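Local atomic coordinates of bifunctional protein PutA (Bdellovibrio bacteriovorus, PDB entry 5UR2), a protein that probably oxidises L-proline to L-glutamate in two steps, with an FAD-dependent proline dehydrogenase and an NAD(+)-dependent L-glutamate gamma-semialdehyde dehydrogenase joined in one chain. Residues 224-229 with 255-260; 281-286 with 335-340. One frame throughout, in Å; residues are numbered along the deposited sequence.

Interaction 1: residues 224-229 with 255-260; sequences PVFRLG and ELINEP
F226 lays one face of its ring against the CD2 methyl of L256. The two side chains join neighbouring outer helices, 211-232 and 246-257, of the proline dehydrogenase beta/alpha barrel. L256 CD2 stands 4.0 Å from the centroid of the F226 ring, 15° off the ring normal, in a CH-pi contact shifted toward the ring's rim. The nearest ring atom is F226 CD2, at 3.9 Å from L256 CD2. L256 has CG anti to the backbone N (chi1 -170°), and its CD2 branch, extended anti to CA, is the one that meets the ring.

I257 meets the same ring differently. Its CG2 methyl comes in at the edge, in the ring plane, while the end of the side chain leads away from helix 211-232. I257 also packs on F289 of helix 279-293. The F226 ring also stacks with F268, at the start of strand 268-273. The patch is buried and apolar, and no hydrogen bond crosses it. Salt bridges border it: E259 with R223, and R227 with E261, just beyond the segment. The closest approach at the ring edge is 3.7 Å, between I257 CG2 and F226 CE2.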
# COMPACT_ATOMS: atom_id res chain seq x y z
N PRO B 224 -47.94 37.27 5.98
CA PRO B 224 -49.40 37.04 5.99
C PRO B 224 -49.85 36.09 7.09
O PRO B 224 -50.98 36.23 7.58
CB PRO B 224 -49.68 36.45 4.60
CG PRO B 224 -48.44 36.68 3.80
CD PRO B 224 -47.31 36.74 4.75
N VAL B 225 -49.01 35.11 7.47
CA VAL B 225 -49.37 34.20 8.55
C VAL B 225 -49.38 34.95 9.88
O VAL B 225 -50.32 34.81 10.68
CB VAL B 225 -48.42 32.99 8.62
CG1 VAL B 225 -48.85 32.04 9.73
CG2 VAL B 225 -48.34 32.29 7.30
N PHE B 226 -48.33 35.72 10.15
CA PHE B 226 -48.31 36.54 11.35
C PHE B 226 -49.46 37.53 11.35
O PHE B 226 -50.08 37.77 12.39
CB PHE B 226 -46.98 37.27 11.49
CG PHE B 226 -45.91 36.47 12.16
CD1 PHE B 226 -45.71 35.14 11.83
CD2 PHE B 226 -45.10 37.04 13.12
CE1 PHE B 226 -44.72 34.39 12.45
CE2 PHE B 226 -44.10 36.30 13.76
CZ PHE B 226 -43.91 34.98 13.41
N ARG B 227 -49.78 38.10 10.19
CA ARG B 227 -50.86 39.09 10.14
C ARG B 227 -52.21 38.45 10.43
O ARG B 227 -52.98 38.95 11.26
CB ARG B 227 -50.88 39.78 8.77
CG ARG B 227 -52.08 40.74 8.63
CD ARG B 227 -52.16 41.41 7.26
NE ARG B 227 -50.97 42.21 6.97
CZ ARG B 227 -50.17 42.01 5.92
NH1 ARG B 227 -50.44 41.04 5.05
NH2 ARG B 227 -49.12 42.80 5.73
N LEU B 228 -52.52 37.34 9.76
CA LEU B 228 -53.79 36.66 10.00
C LEU B 228 -53.92 36.23 11.45
O LEU B 228 -54.99 36.38 12.06
CB LEU B 228 -53.93 35.46 9.06
CG LEU B 228 -55.22 34.66 9.24
CD1 LEU B 228 -56.40 35.56 8.90
CD2 LEU B 228 -55.22 33.43 8.34
N GLY B 229 -52.85 35.68 12.03
CA GLY B 229 -52.90 35.32 13.44
C GLY B 229 -53.22 36.50 14.33
O GLY B 229 -54.09 36.43 15.21
N GLU B 255 -36.93 41.21 12.95
CA GLU B 255 -37.26 42.29 12.02
C GLU B 255 -38.75 42.29 11.72
O GLU B 255 -39.37 43.36 11.62
CB GLU B 255 -36.44 42.17 10.74
CG GLU B 255 -34.93 42.44 10.90
CD GLU B 255 -34.17 42.25 9.57
OE1 GLU B 255 -34.83 42.25 8.52
OE2 GLU B 255 -32.93 42.13 9.57
N LEU B 256 -39.35 41.10 11.58
CA LEU B 256 -40.76 41.00 11.24
C LEU B 256 -41.64 41.59 12.33
O LEU B 256 -42.52 42.42 12.05
CB LEU B 256 -41.12 39.54 10.96
CG LEU B 256 -42.50 39.28 10.35
CD1 LEU B 256 -42.67 40.04 9.02
CD2 LEU B 256 -42.70 37.78 10.15
N ILE B 257 -41.45 41.17 13.59
CA ILE B 257 -42.33 41.61 14.67
C ILE B 257 -42.01 43.01 15.16
O ILE B 257 -42.74 43.53 16.02
CB ILE B 257 -42.34 40.68 15.90
CG1 ILE B 257 -41.06 40.81 16.72
CG2 ILE B 257 -42.54 39.19 15.50
CD1 ILE B 257 -41.17 40.19 18.14
N ASN B 258 -40.95 43.64 14.65
CA ASN B 258 -40.69 45.05 14.92
C ASN B 258 -41.26 45.98 13.85
O ASN B 258 -41.11 47.20 13.98
CB ASN B 258 -39.19 45.32 15.08
CG ASN B 258 -38.91 46.60 15.88
OD1 ASN B 258 -39.58 46.87 16.89
ND2 ASN B 258 -37.94 47.39 15.44
N GLU B 259 -41.88 45.44 12.80
CA GLU B 259 -42.51 46.27 11.79
C GLU B 259 -43.74 46.99 12.36
O GLU B 259 -44.38 46.49 13.29
CB GLU B 259 -42.90 45.44 10.57
CG GLU B 259 -41.70 44.80 9.86
CD GLU B 259 -42.12 43.88 8.71
OE1 GLU B 259 -43.34 43.73 8.46
OE2 GLU B 259 -41.21 43.31 8.06
N PRO B 260 -44.08 48.18 11.82
CA PRO B 260 -45.17 48.98 12.41
C PRO B 260 -46.46 48.22 12.70
O PRO B 260 -47.02 48.34 13.80
CB PRO B 260 -45.40 50.06 11.34
CG PRO B 260 -44.07 50.25 10.71
CD PRO B 260 -43.42 48.88 10.70

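Interaction 2: residues 281-286 with 335-340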
# COMPACT_ATOMS: atom_id res chain seq x y z
N GLU B 281 -26.08 33.96 24.69
CA GLU B 281 -25.89 35.27 24.07
C GLU B 281 -27.13 35.69 23.29
O GLU B 281 -27.51 36.87 23.32
CB GLU B 281 -24.66 35.27 23.18
CG GLU B 281 -23.35 35.37 23.97
CD GLU B 281 -22.13 34.94 23.16
OE1 GLU B 281 -21.94 33.73 22.92
OE2 GLU B 281 -21.37 35.84 22.75
N ASP B 282 -27.78 34.74 22.59
CA ASP B 282 -29.02 35.06 21.88
C ASP B 282 -30.14 35.44 22.85
O ASP B 282 -30.96 36.31 22.54
CB ASP B 282 -29.49 33.90 21.00
CG ASP B 282 -28.61 33.69 19.77
OD1 ASP B 282 -27.93 34.64 19.31
OD2 ASP B 282 -28.60 32.55 19.25
N VAL B 283 -30.23 34.77 24.00
CA VAL B 283 -31.24 35.13 25.00
C VAL B 283 -31.04 36.56 25.46
O VAL B 283 -31.99 37.34 25.56
CB VAL B 283 -31.19 34.14 26.18
CG1 VAL B 283 -31.97 34.69 27.38
CG2 VAL B 283 -31.70 32.76 25.77
N LYS B 284 -29.80 36.94 25.75
CA LYS B 284 -29.54 38.30 26.18
C LYS B 284 -29.86 39.28 25.06
O LYS B 284 -30.40 40.37 25.30
CB LYS B 284 -28.08 38.43 26.63
CG LYS B 284 -27.81 37.66 27.93
CD LYS B 284 -26.34 37.38 28.17
CE LYS B 284 -25.67 38.57 28.87
NZ LYS B 284 -24.87 39.44 27.97
N SER B 285 -29.53 38.90 23.82
CA SER B 285 -29.74 39.79 22.69
C SER B 285 -31.23 39.97 22.40
O SER B 285 -31.68 41.09 22.14
CB SER B 285 -28.97 39.23 21.48
OG SER B 285 -29.18 40.02 20.34
N LEU B 286 -32.01 38.89 22.48
CA LEU B 286 -33.46 39.00 22.32
C LEU B 286 -34.11 39.82 23.43
O LEU B 286 -35.14 40.47 23.20
CB LEU B 286 -34.09 37.61 22.25
CG LEU B 286 -33.90 36.84 20.94
CD1 LEU B 286 -34.26 35.36 21.13
CD2 LEU B 286 -34.80 37.44 19.87
N GLU B 335 -30.89 26.09 32.50
CA GLU B 335 -31.26 26.75 33.74
C GLU B 335 -30.73 28.18 33.78
O GLU B 335 -31.43 29.09 34.24
CB GLU B 335 -30.79 25.90 34.93
CG GLU B 335 -31.57 24.59 35.04
CD GLU B 335 -31.24 23.72 36.26
OE1 GLU B 335 -30.66 24.21 37.25
OE2 GLU B 335 -31.59 22.53 36.22
N LEU B 336 -29.52 28.40 33.27
CA LEU B 336 -28.97 29.76 33.21
C LEU B 336 -29.85 30.65 32.33
O LEU B 336 -30.17 31.79 32.70
CB LEU B 336 -27.53 29.70 32.69
CG LEU B 336 -26.81 31.03 32.44
CD1 LEU B 336 -26.40 31.65 33.80
CD2 LEU B 336 -25.61 30.88 31.52
N CYS B 337 -30.23 30.16 31.14
CA CYS B 337 -31.12 30.92 30.27
C CYS B 337 -32.47 31.17 30.93
O CYS B 337 -33.02 32.28 30.85
CB CYS B 337 -31.31 30.19 28.94
SG CYS B 337 -29.83 30.21 27.89
N ALA B 338 -33.03 30.14 31.58
CA ALA B 338 -34.33 30.28 32.21
C ALA B 338 -34.31 31.36 33.29
O ALA B 338 -35.20 32.21 33.36
CB ALA B 338 -34.78 28.93 32.77
N LYS B 339 -33.27 31.36 34.14
CA LYS B 339 -33.17 32.38 35.18
C LYS B 339 -33.13 33.78 34.57
O LYS B 339 -33.81 34.69 35.05
CB LYS B 339 -31.94 32.12 36.06
N TYR B 340 -32.37 33.95 33.48
CA TYR B 340 -32.24 35.27 32.86
C TYR B 340 -33.59 35.77 32.33
O TYR B 340 -33.98 36.91 32.59
CB TYR B 340 -31.20 35.24 31.74
CG TYR B 340 -30.81 36.62 31.26
CD1 TYR B 340 -29.80 37.35 31.89
CD2 TYR B 340 -31.45 37.21 30.18
CE1 TYR B 340 -29.45 38.62 31.47
CE2 TYR B 340 -31.11 38.48 29.74
CZ TYR B 340 -30.11 39.18 30.39
OH TYR B 340 -29.77 40.44 29.94
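Two outer helices of the proline dehydrogenase barrel, 279-293 and 327-343, run side by side here. Their short segments are nearly parallel, at 11°, and their axes come within 10.1 Å. V283 and C337 form the buried part of the contact. The CG2 methyl of V283 touches C337 SG at 3.8 Å. The other methyl, V283 CG1, meets Y340 CD2, also at 3.8 Å. V283 thus fits between two residues one helical turn apart, and it also rests on I272 of strand 268-273.

Toward the outside, the Y340 ring and K284 cross at about a right angle. K284 CG sits over one face of the ring, 3.9 Å from its centroid and 20° off the normal. This is a CH-pi contact made by the aliphatic root of the lysine. Its nearest ring atom is Y340 CZ, at 3.7 Å from K284 CG. The tyrosine has CG anti to its own backbone N (chi1 -168°), which extends the ring across the groove between the helices.

No hydrogen bond links the two segments. F280 and T287 of helix 279-293 add to the packing, against C337 and Y340 respectively. Such side-by-side packing of near-parallel helices around a closed parallel sheet is typical of the TIM-barrel fold.

Overall arrangement
Both interactions lie in the outer helical layer of the proline dehydrogenase barrel. Their centres are 24 Å apart, and their nearest atoms are about 7 Å apart without touching. Helix 279-293 connects them. Its F289 receives I257 of interaction 1, while its V283 and K284 make interaction 2. Helix 246-257 also reaches interaction 2, through L250 against D282 and T254 against L286. Neither contact belongs to the flavin site. The side chains of F226 and C337 are about 13 Å and 12 Å from the N-propargylglycine-modified FAD. Interaction 1 is wholly buried, whereas the lysine-tyrosine part of interaction 2 is partly exposed.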